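Protein A52 (Vaccinia virus, PDB 2VVW) suppresses host innate immunity as a Bcl-2-like protein, binding IRAK2 to inhibit NF-kappa-B signalling and TRAF6 to activate p38. Local coordinates at residues L10-D13 with D17-E20; E20-L25 with A128-I133; E27-R32 with S101-C106; D111-R114 with S120-K123. All blocks are in the same frame, centred on the assembly; numbering follows the deposited sequence. Where two conformers were deposited one is given.

Interaction 1 (L10-D13 with D17-E20)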
loop_
_atom_site.group_PDB
_atom_site.type_symbol
_atom_site.label_atom_id
_atom_site.label_comp_id
_atom_site.label_asym_id
_atom_site.label_seq_id
_atom_site.Cartn_x
_atom_site.Cartn_y
_atom_site.Cartn_z
ATOM N N LEU A 10 -7.034 -7.909 -1.284
ATOM C CA LEU A 10 -6.660 -8.278 -2.656
ATOM C C LEU A 10 -7.417 -9.499 -3.168
ATOM O O LEU A 10 -7.976 -9.470 -4.269
ATOM C CB LEU A 10 -5.166 -8.536 -2.750
ATOM C CG LEU A 10 -4.589 -8.819 -4.140
ATOM C CD1 LEU A 10 -5.029 -7.796 -5.180
ATOM C CD2 LEU A 10 -3.083 -8.876 -4.029
ATOM N N GLU A 11 -7.452 -10.554 -2.358
ATOM C CA GLU A 11 -8.124 -11.805 -2.736
ATOM C C GLU A 11 -9.389 -12.090 -1.898
ATOM O O GLU A 11 -9.890 -13.201 -1.876
ATOM C CB GLU A 11 -7.129 -12.953 -2.633
ATOM C CG GLU A 11 -5.953 -12.801 -3.578
ATOM C CD GLU A 11 -4.867 -13.852 -3.380
ATOM O OE1 GLU A 11 -4.829 -14.502 -2.318
ATOM O OE2 GLU A 11 -4.039 -14.025 -4.295
ATOM N N TYR A 12 -9.918 -11.059 -1.248
ATOM C CA TYR A 12 -11.041 -11.196 -0.345
ATOM C C TYR A 12 -12.328 -11.317 -1.165
ATOM O O TYR A 12 -12.537 -10.571 -2.120
ATOM C CB TYR A 12 -11.066 -9.969 0.549
ATOM C CG TYR A 12 -11.934 -10.000 1.793
ATOM C CD1 TYR A 12 -11.496 -10.616 2.961
ATOM C CD2 TYR A 12 -13.140 -9.325 1.830
ATOM C CE1 TYR A 12 -12.268 -10.594 4.130
ATOM C CE2 TYR A 12 -13.925 -9.293 2.999
ATOM C CZ TYR A 12 -13.477 -9.918 4.134
ATOM O OH TYR A 12 -14.245 -9.875 5.266
ATOM N N ASP A 13 -13.190 -12.255 -0.779
ATOM C CA ASP A 13 -14.402 -12.561 -1.548
ATOM C C ASP A 13 -15.679 -12.007 -0.928
ATOM O O ASP A 13 -16.741 -12.118 -1.543
ATOM C CB ASP A 13 -14.557 -14.073 -1.710
ATOM C CG ASP A 13 -13.559 -14.672 -2.672
ATOM O OD1 ASP A 13 -13.101 -13.974 -3.600
ATOM O OD2 ASP A 13 -13.254 -15.867 -2.519
ATOM N N ASP A 17 -19.918 -6.400 7.703
ATOM C CA ASP A 17 -20.167 -5.157 8.435
ATOM C C ASP A 17 -18.862 -4.515 8.916
ATOM O O ASP A 17 -18.690 -3.303 8.807
ATOM C CB ASP A 17 -21.107 -5.386 9.616
ATOM C CG ASP A 17 -22.560 -5.589 9.190
ATOM O OD1 ASP A 17 -22.912 -5.291 8.023
ATOM O OD2 ASP A 17 -23.348 -6.072 10.036
ATOM N N ARG A 18 -17.950 -5.346 9.422
ATOM C CA ARG A 18 -16.665 -4.898 9.963
ATOM C C ARG A 18 -15.686 -4.402 8.917
ATOM O O ARG A 18 -14.692 -3.768 9.269
ATOM C CB ARG A 18 -15.999 -6.035 10.731
ATOM C CG ARG A 18 -15.554 -7.222 9.846
ATOM C CD ARG A 18 -14.107 -7.135 9.364
ATOM N NE ARG A 18 -13.743 -8.292 8.539
ATOM C CZ ARG A 18 -13.417 -9.488 9.010
ATOM N NH1 ARG A 18 -13.414 -9.716 10.317
ATOM N NH2 ARG A 18 -13.117 -10.476 8.161
ATOM N N ASP A 19 -15.908 -4.736 7.643
ATOM C CA ASP A 19 -15.015 -4.306 6.575
ATOM C C ASP A 19 -15.362 -2.875 6.186
ATOM O O ASP A 19 -16.464 -2.621 5.692
ATOM C CB ASP A 19 -15.168 -5.199 5.356
ATOM C CG ASP A 19 -14.725 -6.612 5.599
ATOM O OD1 ASP A 19 -13.606 -6.809 6.119
ATOM O OD2 ASP A 19 -15.488 -7.535 5.238
ATOM N N GLU A 20 -14.425 -1.950 6.399
ATOM C CA GLU A 20 -14.673 -0.514 6.165
ATOM C C GLU A 20 -14.494 -0.144 4.704
ATOM O O GLU A 20 -13.468 -0.441 4.109
ATOM C CB GLU A 20 -13.742 0.338 7.019
ATOM C CG GLU A 20 -13.988 0.202 8.514
ATOM C CD GLU A 20 -12.803 0.649 9.344
ATOM O OE1 GLU A 20 -11.659 0.602 8.832
ATOM O OE2 GLU A 20 -13.010 1.038 10.515
#
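The phenol of Tyr12 ends between the side chains of Asp19 and Arg18. Its OH gives its proton to OD2 of Asp19 at 2.6 Å, a short bond that uses the syn lone pair of the carboxylate oxygen. The same OH accepts a hydrogen bond from NH2 of Arg18 at 3.2 Å. That second bond is fairly straight, with an N-H...O angle of 151°, and the hydroxyl sits tilted from the guanidinium plane. Two bonds therefore hold the phenol oxygen. Both polar partners lie at the ring edge, near its plane. The carboxylate stands almost square to the ring, with 86° between the planes.

Arg18 and Asp19 are also tied to each other. NE of Arg18 makes a salt bridge to OD1 of Asp19 at 2.8 Å, with OD1 lying in the guanidinium plane. The arginine chain bends at chi2 (93°), and this turns the guanidinium back toward its neighbour and the phenol.

Further out, Tyr9 OH bonds to OD1 of Asp19 and the backbone N of Leu16 to OD2. The carboxylate of this buried aspartate is thus met by several donors, which probably keeps it ionised. Tyr9 also packs edge-to-face with the Tyr12 ring, and Pro7 touches all three residues.

Both segments are loop and lack regular secondary structure. Glu20 follows as the N-cap of helix 21-35. The arrangement is a polar side-chain network linking two loop segments of the N-terminal region that precedes helix 21-35 of this Bcl-2-like fold.

Interaction 2 (E20-L25 with A128-I133)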
loop_
_atom_site.group_PDB
_atom_site.type_symbol
_atom_site.label_atom_id
_atom_site.label_comp_id
_atom_site.label_asym_id
_atom_site.label_seq_id
_atom_site.Cartn_x
_atom_site.Cartn_y
_atom_site.Cartn_z
ATOM N N GLU A 20 -14.425 -1.950 6.399
ATOM C CA GLU A 20 -14.673 -0.514 6.165
ATOM C C GLU A 20 -14.494 -0.144 4.704
ATOM O O GLU A 20 -13.468 -0.441 4.109
ATOM C CB GLU A 20 -13.742 0.338 7.019
ATOM C CG GLU A 20 -13.988 0.202 8.514
ATOM C CD GLU A 20 -12.803 0.649 9.344
ATOM O OE1 GLU A 20 -11.659 0.602 8.832
ATOM O OE2 GLU A 20 -13.010 1.038 10.515
ATOM N N MET A 21 -15.492 0.536 4.143
ATOM C CA MET A 21 -15.466 0.904 2.723
ATOM C C MET A 21 -14.216 1.734 2.339
ATOM O O MET A 21 -13.577 1.461 1.334
ATOM C CB MET A 21 -16.778 1.619 2.336
ATOM C CG MET A 21 -17.105 1.560 0.858
ATOM S SD MET A 21 -17.348 -0.141 0.298
ATOM C CE MET A 21 -16.231 -0.195 -1.115
ATOM N N PHE A 22 -13.815 2.694 3.163
ATOM C CA PHE A 22 -12.641 3.497 2.796
ATOM C C PHE A 22 -11.334 2.681 2.780
ATOM O O PHE A 22 -10.507 2.840 1.880
ATOM C CB PHE A 22 -12.476 4.734 3.680
ATOM C CG PHE A 22 -11.485 5.724 3.109
ATOM C CD1 PHE A 22 -11.839 6.544 2.045
ATOM C CD2 PHE A 22 -10.179 5.784 3.593
ATOM C CE1 PHE A 22 -10.918 7.437 1.500
ATOM C CE2 PHE A 22 -9.250 6.678 3.045
ATOM C CZ PHE A 22 -9.617 7.488 2.001
ATOM N N THR A 23 -11.168 1.779 3.745
ATOM C CA THR A 23 -10.000 0.887 3.754
ATOM C C THR A 23 -9.963 -0.004 2.524
ATOM O O THR A 23 -8.902 -0.234 1.951
ATOM C CB THR A 23 -9.976 0.011 4.977
ATOM O OG1 THR A 23 -10.070 0.835 6.138
ATOM C CG2 THR A 23 -8.672 -0.806 5.032
ATOM N N ILE A 24 -11.127 -0.517 2.133
ATOM C CA ILE A 24 -11.239 -1.338 0.945
ATOM C C ILE A 24 -10.768 -0.568 -0.278
ATOM O O ILE A 24 -9.987 -1.087 -1.105
ATOM C CB ILE A 24 -12.699 -1.852 0.742
ATOM C CG1 ILE A 24 -13.046 -2.929 1.797
ATOM C CG2 ILE A 24 -12.879 -2.417 -0.626
ATOM C CD1 ILE A 24 -14.544 -3.258 1.877
ATOM N N LEU A 25 -11.234 0.672 -0.407
ATOM C CA LEU A 25 -10.842 1.501 -1.530
ATOM C C LEU A 25 -9.357 1.894 -1.479
ATOM O O LEU A 25 -8.698 1.926 -2.511
ATOM C CB LEU A 25 -11.745 2.739 -1.657
ATOM C CG LEU A 25 -13.229 2.493 -1.980
ATOM C CD1 LEU A 25 -14.011 3.781 -1.883
ATOM C CD2 LEU A 25 -13.382 1.888 -3.343
ATOM N N ALA A 128 -9.006 12.386 -3.939
ATOM C CA ALA A 128 -10.197 12.613 -4.766
ATOM C C ALA A 128 -11.460 12.029 -4.118
ATOM O O ALA A 128 -12.491 12.700 -4.061
ATOM C CB ALA A 128 -9.985 11.997 -6.166
ATOM N N ILE A 129 -11.363 10.781 -3.638
ATOM C CA ILE A 129 -12.489 10.078 -2.977
ATOM C C ILE A 129 -12.978 10.856 -1.780
ATOM O O ILE A 129 -14.178 11.039 -1.602
ATOM C CB ILE A 129 -12.098 8.625 -2.508
ATOM C CG1 ILE A 129 -11.853 7.704 -3.703
ATOM C CG2 ILE A 129 -13.166 8.019 -1.592
ATOM C CD1 ILE A 129 -12.997 7.533 -4.632
ATOM N N LYS A 130 -12.043 11.345 -0.972
ATOM C CA LYS A 130 -12.405 12.152 0.200
ATOM C C LYS A 130 -13.114 13.467 -0.166
ATOM O O LYS A 130 -13.973 13.932 0.584
ATOM C CB LYS A 130 -11.165 12.445 1.047
ATOM C CG LYS A 130 -10.654 11.265 1.884
ATOM C CD LYS A 130 -9.208 11.522 2.353
ATOM C CE LYS A 130 -8.788 10.632 3.534
ATOM N NZ LYS A 130 -7.283 10.607 3.753
ATOM N N LEU A 131 -12.761 14.070 -1.306
ATOM C CA LEU A 131 -13.423 15.309 -1.773
ATOM C C LEU A 131 -14.836 15.045 -2.278
ATOM O O LEU A 131 -15.721 15.894 -2.164
ATOM C CB LEU A 131 -12.654 15.969 -2.936
ATOM C CG LEU A 131 -11.424 16.832 -2.676
ATOM C CD1 LEU A 131 -10.792 17.184 -4.020
ATOM C CD2 LEU A 131 -11.787 18.092 -1.885
ATOM N N PHE A 132 -15.029 13.877 -2.871
ATOM C CA PHE A 132 -16.212 13.600 -3.678
ATOM C C PHE A 132 -17.254 12.712 -2.981
ATOM O O PHE A 132 -18.464 12.909 -3.170
ATOM C CB PHE A 132 -15.742 12.953 -4.981
ATOM C CG PHE A 132 -16.747 13.004 -6.105
ATOM C CD1 PHE A 132 -16.745 14.052 -7.009
ATOM C CD2 PHE A 132 -17.673 11.981 -6.280
ATOM C CE1 PHE A 132 -17.669 14.087 -8.060
ATOM C CE2 PHE A 132 -18.588 12.008 -7.327
ATOM C CZ PHE A 132 -18.592 13.065 -8.217
ATOM N N ILE A 133 -16.782 11.742 -2.192
ATOM C CA ILE A 133 -17.629 10.701 -1.587
ATOM C C ILE A 133 -17.616 10.788 -0.065
ATOM O O ILE A 133 -16.619 10.476 0.578
ATOM C CB ILE A 133 -17.153 9.286 -2.018
ATOM C CG1 ILE A 133 -16.846 9.270 -3.511
ATOM C CG2 ILE A 133 -18.213 8.243 -1.688
ATOM C CD1 ILE A 133 -16.537 7.892 -4.068
#
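The helical segments 21-25 (of helix 21-35) and 128-132 (of helix 123-132) run roughly antiparallel, with 147° between their directions. Their axes stay 12.1 Å apart at closest approach, and side chains fill the space between them. The nearest backbone positions are Phe22 and Ile129, whose CA atoms are 8.8 Å apart.

Phe22 reaches across with CG anti to the backbone N (chi1 -166°). Its ring meets two consecutive residues of the other helix. CG2 of Ile129 lies at the ring edge, 3.9 Å from CE1 of Phe22. Lys130 crosses the phenylalanine side chain at about a right angle and touches it with methylenes. CE of Lys130 comes to 3.6 Å from CZ of Phe22, while CG of Lys130 approaches CE1 and CZ. The lysine chain is extended beyond CG, which carries its methylenes across the CE1-CZ-CE2 end of the ring. Leu25, one turn on from Phe22, adds a looser apolar contact, with its CD1 4.3 Å from CG2 of Ile129. That methyl of Ile129 therefore serves both residues.

The contact is buried on the Leu25 and Ile129 side and more open toward Lys130. Leu138 of helix 135-153 packs on Leu25 and Ile133. From helix 96-115, Met102 and Ile103 touch Ile129.

Interaction 3 (E27-R32 with S101-C106)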
loop_
_atom_site.group_PDB
_atom_site.type_symbol
_atom_site.label_atom_id
_atom_site.label_comp_id
_atom_site.label_asym_id
_atom_site.label_seq_id
_atom_site.Cartn_x
_atom_site.Cartn_y
_atom_site.Cartn_z
ATOM N N GLU A 27 -6.915 0.060 -0.302
ATOM C CA GLU A 27 -6.181 -1.121 -0.744
ATOM C C GLU A 27 -6.396 -1.392 -2.217
ATOM O O GLU A 27 -5.476 -1.830 -2.907
ATOM C CB GLU A 27 -6.550 -2.346 0.106
ATOM C CG GLU A 27 -6.031 -2.242 1.530
ATOM C CD GLU A 27 -5.864 -3.562 2.259
ATOM O OE1 GLU A 27 -6.094 -4.655 1.672
ATOM O OE2 GLU A 27 -5.496 -3.487 3.457
ATOM N N TYR A 28 -7.613 -1.147 -2.705
ATOM C CA TYR A 28 -7.916 -1.292 -4.136
ATOM C C TYR A 28 -7.031 -0.386 -5.006
ATOM O O TYR A 28 -6.381 -0.824 -5.955
ATOM C CB TYR A 28 -9.388 -0.960 -4.380
ATOM C CG TYR A 28 -9.791 -1.026 -5.827
ATOM C CD1 TYR A 28 -9.883 -2.262 -6.486
ATOM C CD2 TYR A 28 -10.056 0.133 -6.550
ATOM C CE1 TYR A 28 -10.242 -2.343 -7.805
ATOM C CE2 TYR A 28 -10.427 0.062 -7.884
ATOM C CZ TYR A 28 -10.513 -1.182 -8.510
ATOM O OH TYR A 28 -10.880 -1.267 -9.832
ATOM N N PHE A 29 -6.989 0.887 -4.666
ATOM C CA PHE A 29 -6.129 1.812 -5.394
ATOM C C PHE A 29 -4.642 1.536 -5.223
ATOM O O PHE A 29 -3.884 1.658 -6.185
ATOM C CB PHE A 29 -6.496 3.259 -5.078
ATOM C CG PHE A 29 -7.844 3.649 -5.611
ATOM C CD1 PHE A 29 -8.119 3.572 -6.963
ATOM C CD2 PHE A 29 -8.842 4.078 -4.770
ATOM C CE1 PHE A 29 -9.364 3.929 -7.453
ATOM C CE2 PHE A 29 -10.085 4.425 -5.262
ATOM C CZ PHE A 29 -10.345 4.349 -6.591
ATOM N N MET A 30 -4.240 1.087 -4.037
ATOM C CA MET A 30 -2.848 0.713 -3.798
ATOM C C MET A 30 -2.478 -0.454 -4.692
ATOM O O MET A 30 -1.505 -0.386 -5.417
ATOM C CB MET A 30 -2.657 0.324 -2.335
ATOM C CG MET A 30 -1.313 -0.238 -1.969
ATOM S SD MET A 30 -1.335 -0.855 -0.278
ATOM C CE MET A 30 -2.255 -2.410 -0.461
ATOM N N TYR A 31 -3.279 -1.511 -4.655
ATOM C CA TYR A 31 -2.921 -2.726 -5.390
ATOM C C TYR A 31 -3.031 -2.554 -6.915
ATOM O O TYR A 31 -2.165 -3.036 -7.673
ATOM C CB TYR A 31 -3.764 -3.910 -4.919
ATOM C CG TYR A 31 -3.312 -4.545 -3.619
ATOM C CD1 TYR A 31 -2.049 -5.131 -3.509
ATOM C CD2 TYR A 31 -4.158 -4.593 -2.496
ATOM C CE1 TYR A 31 -1.612 -5.722 -2.326
ATOM C CE2 TYR A 31 -3.727 -5.213 -1.291
ATOM C CZ TYR A 31 -2.457 -5.754 -1.216
ATOM O OH TYR A 31 -2.028 -6.377 -0.070
ATOM N N ARG A 32 -4.099 -1.902 -7.372
ATOM C CA ARG A 32 -4.265 -1.643 -8.792
ATOM C C ARG A 32 -3.212 -0.639 -9.280
ATOM O O ARG A 32 -2.585 -0.829 -10.330
ATOM C CB ARG A 32 -5.672 -1.143 -9.096
ATOM C CG ARG A 32 -5.914 -0.914 -10.582
ATOM C CD ARG A 32 -7.397 -0.832 -10.914
ATOM N NE ARG A 32 -7.594 -0.432 -12.308
ATOM C CZ ARG A 32 -8.727 -0.581 -12.985
ATOM N NH1 ARG A 32 -9.781 -1.136 -12.421
ATOM N NH2 ARG A 32 -8.793 -0.187 -14.250
ATOM N N SER A 101 -19.220 5.885 -10.400
ATOM C CA SER A 101 -18.511 6.231 -11.649
ATOM C C SER A 101 -17.170 6.892 -11.329
ATOM O O SER A 101 -16.160 6.670 -11.993
ATOM C CB SER A 101 -19.333 7.187 -12.519
ATOM O OG SER A 101 -20.520 6.594 -13.017
ATOM N N MET A 102 -17.174 7.725 -10.303
ATOM C CA MET A 102 -15.976 8.423 -9.896
ATOM C C MET A 102 -14.905 7.456 -9.386
ATOM O O MET A 102 -13.719 7.654 -9.654
ATOM C CB MET A 102 -16.344 9.471 -8.861
ATOM C CG MET A 102 -15.207 10.330 -8.450
ATOM S SD MET A 102 -14.482 9.643 -6.957
ATOM C CE MET A 102 -13.006 10.677 -6.871
ATOM N N ILE A 103 -15.311 6.391 -8.694
ATOM C CA ILE A 103 -14.359 5.380 -8.241
ATOM C C ILE A 103 -13.750 4.703 -9.469
ATOM O O ILE A 103 -12.537 4.523 -9.552
ATOM C CB ILE A 103 -15.015 4.343 -7.307
ATOM C CG1 ILE A 103 -15.250 4.937 -5.916
ATOM C CG2 ILE A 103 -14.155 3.100 -7.162
ATOM C CD1 ILE A 103 -16.254 4.113 -5.062
ATOM N N GLY A 104 -14.584 4.377 -10.439
ATOM C CA GLY A 104 -14.085 3.797 -11.685
ATOM C C GLY A 104 -13.141 4.710 -12.449
ATOM O O GLY A 104 -12.224 4.237 -13.108
ATOM N N LEU A 105 -13.384 6.018 -12.364
ATOM C CA LEU A 105 -12.556 7.026 -13.019
ATOM C C LEU A 105 -11.172 7.057 -12.378
ATOM O O LEU A 105 -10.166 7.050 -13.070
ATOM C CB LEU A 105 -13.220 8.401 -12.905
ATOM C CG LEU A 105 -12.458 9.619 -13.442
ATOM C CD1 LEU A 105 -12.513 9.656 -14.959
ATOM C CD2 LEU A 105 -13.022 10.903 -12.827
ATOM N N CYS A 106 -11.136 7.103 -11.051
ATOM C CA CYS A 106 -9.881 7.025 -10.294
ATOM C C CYS A 106 -9.067 5.814 -10.722
ATOM O O CYS A 106 -7.858 5.908 -10.939
ATOM C CB CYS A 106 -10.186 6.939 -8.797
ATOM S SG CYS A 106 -10.777 8.494 -8.168
#
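This contact belongs to the hydrophobic core of the helical bundle, its centre about 3 Å from the centre of the chain. Phe29 points from helix 21-35 to helix 96-115 and meets Cys106 and Ile103, which lie one turn apart. Its CG lies anti to its own carbonyl carbon (chi1 -68°), which directs the ring to these two residues. CE1 of Phe29 is 3.4 Å from CB of Cys106, and CZ of Phe29 is equally near that CB. The ring and the cysteine meet obliquely. SG of Cys106 lies 5.2 Å from the ring centroid and 41° off the ring normal, a sulfur-aromatic contact.

On the Ile103 side, CZ of Phe29 is 4.0 Å from CG2 of Ile103. The carbonyl O of Ile103 lies in the ring plane at its edge, 3.7 Å from CZ of Phe29. Phe29 carries the contact between these two segments, and joins helices 21-35 and 96-115 of the Bcl-2-like bundle. Phe80 of helix 76-90 touches Cys106 from outside the pair.

Tyr28 lays CD2 over one face of the Phe29 ring, toward its rim. Its own OH accepts a hydrogen bond from NH1 of Arg32 at 2.8 Å, and Arg32 also bridges to Asp52. Met30 packs on Met30 of the second subunit.

Interaction 4 (D111-R114 with S120-K123)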
loop_
_atom_site.group_PDB
_atom_site.type_symbol
_atom_site.label_atom_id
_atom_site.label_comp_id
_atom_site.label_asym_id
_atom_site.label_seq_id
_atom_site.Cartn_x
_atom_site.Cartn_y
_atom_site.Cartn_z
ATOM N N ASP A 111 -4.298 3.581 -13.604
ATOM C CA ASP A 111 -3.633 2.734 -14.597
ATOM C C ASP A 111 -2.635 3.515 -15.421
ATOM O O ASP A 111 -1.578 2.998 -15.760
ATOM C CB ASP A 111 -4.604 2.111 -15.601
ATOM C CG ASP A 111 -5.594 1.163 -14.982
ATOM O OD1 ASP A 111 -5.355 0.630 -13.885
ATOM O OD2 ASP A 111 -6.630 0.944 -15.637
ATOM N N VAL A 112 -3.019 4.728 -15.818
ATOM C CA VAL A 112 -2.165 5.559 -16.659
ATOM C C VAL A 112 -0.882 5.862 -15.900
ATOM O O VAL A 112 0.210 5.769 -16.443
ATOM C CB VAL A 112 -2.884 6.882 -17.102
ATOM C CG1 VAL A 112 -1.929 7.835 -17.824
ATOM C CG2 VAL A 112 -4.084 6.569 -17.997
ATOM N N TRP A 113 -1.020 6.249 -14.640
ATOM C CA TRP A 113 0.141 6.553 -13.815
ATOM C C TRP A 113 1.042 5.355 -13.539
ATOM O O TRP A 113 2.281 5.482 -13.592
ATOM C CB TRP A 113 -0.314 7.207 -12.522
ATOM C CG TRP A 113 -0.902 8.565 -12.700
ATOM C CD1 TRP A 113 -0.620 9.483 -13.684
ATOM C CD2 TRP A 113 -1.862 9.192 -11.838
ATOM N NE1 TRP A 113 -1.340 10.641 -13.466
ATOM C CE2 TRP A 113 -2.119 10.482 -12.356
ATOM C CE3 TRP A 113 -2.550 8.779 -10.688
ATOM C CZ2 TRP A 113 -3.027 11.364 -11.756
ATOM C CZ3 TRP A 113 -3.428 9.670 -10.084
ATOM C CH2 TRP A 113 -3.661 10.943 -10.635
ATOM N N ARG A 114 0.448 4.188 -13.294
ATOM C CA ARG A 114 1.238 2.981 -13.103
ATOM C C ARG A 114 2.077 2.732 -14.331
ATOM O O ARG A 114 3.293 2.472 -14.240
ATOM C CB ARG A 114 0.326 1.787 -12.836
ATOM C CG ARG A 114 1.061 0.518 -12.401
ATOM C CD ARG A 114 0.099 -0.671 -12.339
ATOM N NE ARG A 114 -0.488 -0.932 -13.651
ATOM C CZ ARG A 114 -1.760 -0.726 -14.005
ATOM N NH1 ARG A 114 -2.683 -0.283 -13.140
ATOM N NH2 ARG A 114 -2.114 -1.004 -15.255
ATOM N N SER A 120 3.789 6.788 -6.948
ATOM C CA SER A 120 3.217 7.473 -5.764
ATOM C C SER A 120 1.923 8.279 -5.997
ATOM O O SER A 120 1.274 8.754 -5.037
ATOM C CB SER A 120 4.268 8.422 -5.176
ATOM O OG SER A 120 4.581 9.450 -6.094
ATOM N N ARG A 121 1.550 8.458 -7.256
ATOM C CA ARG A 121 0.359 9.255 -7.600
ATOM C C ARG A 121 -0.964 8.610 -7.216
ATOM O O ARG A 121 -1.977 9.329 -7.044
ATOM C CB ARG A 121 0.343 9.594 -9.094
ATOM C CG ARG A 121 1.396 10.583 -9.470
ATOM C CD ARG A 121 1.084 11.314 -10.771
ATOM N NE ARG A 121 2.074 12.350 -10.983
ATOM C CZ ARG A 121 2.149 13.138 -12.054
ATOM N NH1 ARG A 121 1.261 13.045 -13.031
ATOM N NH2 ARG A 121 3.116 14.039 -12.123
ATOM N N TRP A 122 -0.955 7.283 -7.030
ATOM C CA TRP A 122 -2.134 6.553 -6.570
ATOM C C TRP A 122 -2.721 7.217 -5.335
ATOM O O TRP A 122 -3.919 7.196 -5.138
ATOM C CB TRP A 122 -1.815 5.067 -6.298
ATOM C CG TRP A 122 -1.043 4.788 -5.044
ATOM C CD1 TRP A 122 0.321 4.782 -4.902
ATOM C CD2 TRP A 122 -1.575 4.455 -3.765
ATOM N NE1 TRP A 122 0.668 4.474 -3.614
ATOM C CE2 TRP A 122 -0.473 4.267 -2.889
ATOM C CE3 TRP A 122 -2.869 4.314 -3.260
ATOM C CZ2 TRP A 122 -0.633 3.960 -1.537
ATOM C CZ3 TRP A 122 -3.025 4.009 -1.911
ATOM C CH2 TRP A 122 -1.905 3.831 -1.070
ATOM N N LYS A 123 -1.877 7.825 -4.512
ATOM C CA LYS A 123 -2.365 8.543 -3.313
ATOM C C LYS A 123 -3.396 9.625 -3.647
ATOM O O LYS A 123 -4.252 9.972 -2.810
ATOM C CB LYS A 123 -1.201 9.174 -2.581
ATOM C CG LYS A 123 -0.172 8.190 -2.005
ATOM C CD LYS A 123 -0.698 7.423 -0.819
ATOM C CE LYS A 123 0.455 6.813 0.003
ATOM N NZ LYS A 123 1.479 7.805 0.480
#
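Arg121 lies against the indole of Trp113, and its aliphatic chain follows one face of the ring. CB of Arg121 comes first, 3.4 Å from CE3 of Trp113 and over the CD2-CE3 side of the six-membered ring. CD of Arg121 then sits 3.6 Å from the centroid of the five-membered ring and only 6° off its normal, a CH-pi contact. The chain is extended from CG to NE, so it runs from the rim of the six-membered ring to over the five-membered one. At its end the guanidinium stands nearly square to the indole, with 86° between the planes. Trp113 NE1 lies at its edge, but each group has its own polar partner. NE1 of Trp113 bonds to the carbonyl O of Leu71, and NH2 of Arg121 to that of Ser73. The backbone O of Arg121 adds to the packing, 3.4 Å from CZ3 of Trp113.

At Trp122 the CB points away from 111-114. The Trp122 indole packs on Met30 and Leu34 of helix 21-35, and its NE1 bonds to Tyr31 OH of the second subunit. Lys123 forms salt bridges to Asp8 and Glu27 of that subunit. The contact joins the end of helix 96-115 to the loop and 3-10 turn before helix 123-132, beside helix 21-35 and the subunit interface.

In the fold
Interactions 2 and 3 share helix 21-35; interaction 1 lies just before it and interaction 4 touches it. Interaction 1 lies in the loops before that helix and shares Glu20 with interaction 2, where CB of Asp19 packs 4.0 Å from CD1 of Ile24. Interactions 2 and 3 have centres about 9 Å apart and pack against each other: CE of Met102 touches CB of Ala128 at 3.4 Å. Interactions 3 and 4 both use helix 96-115. A salt bridge joins them, from NH2 of Arg32 to OD2 of Asp111 at 2.8 Å. Both also reach the second subunit. Interactions 1 and 4 lie farthest apart, with centres about 23 Å from each other and no touch.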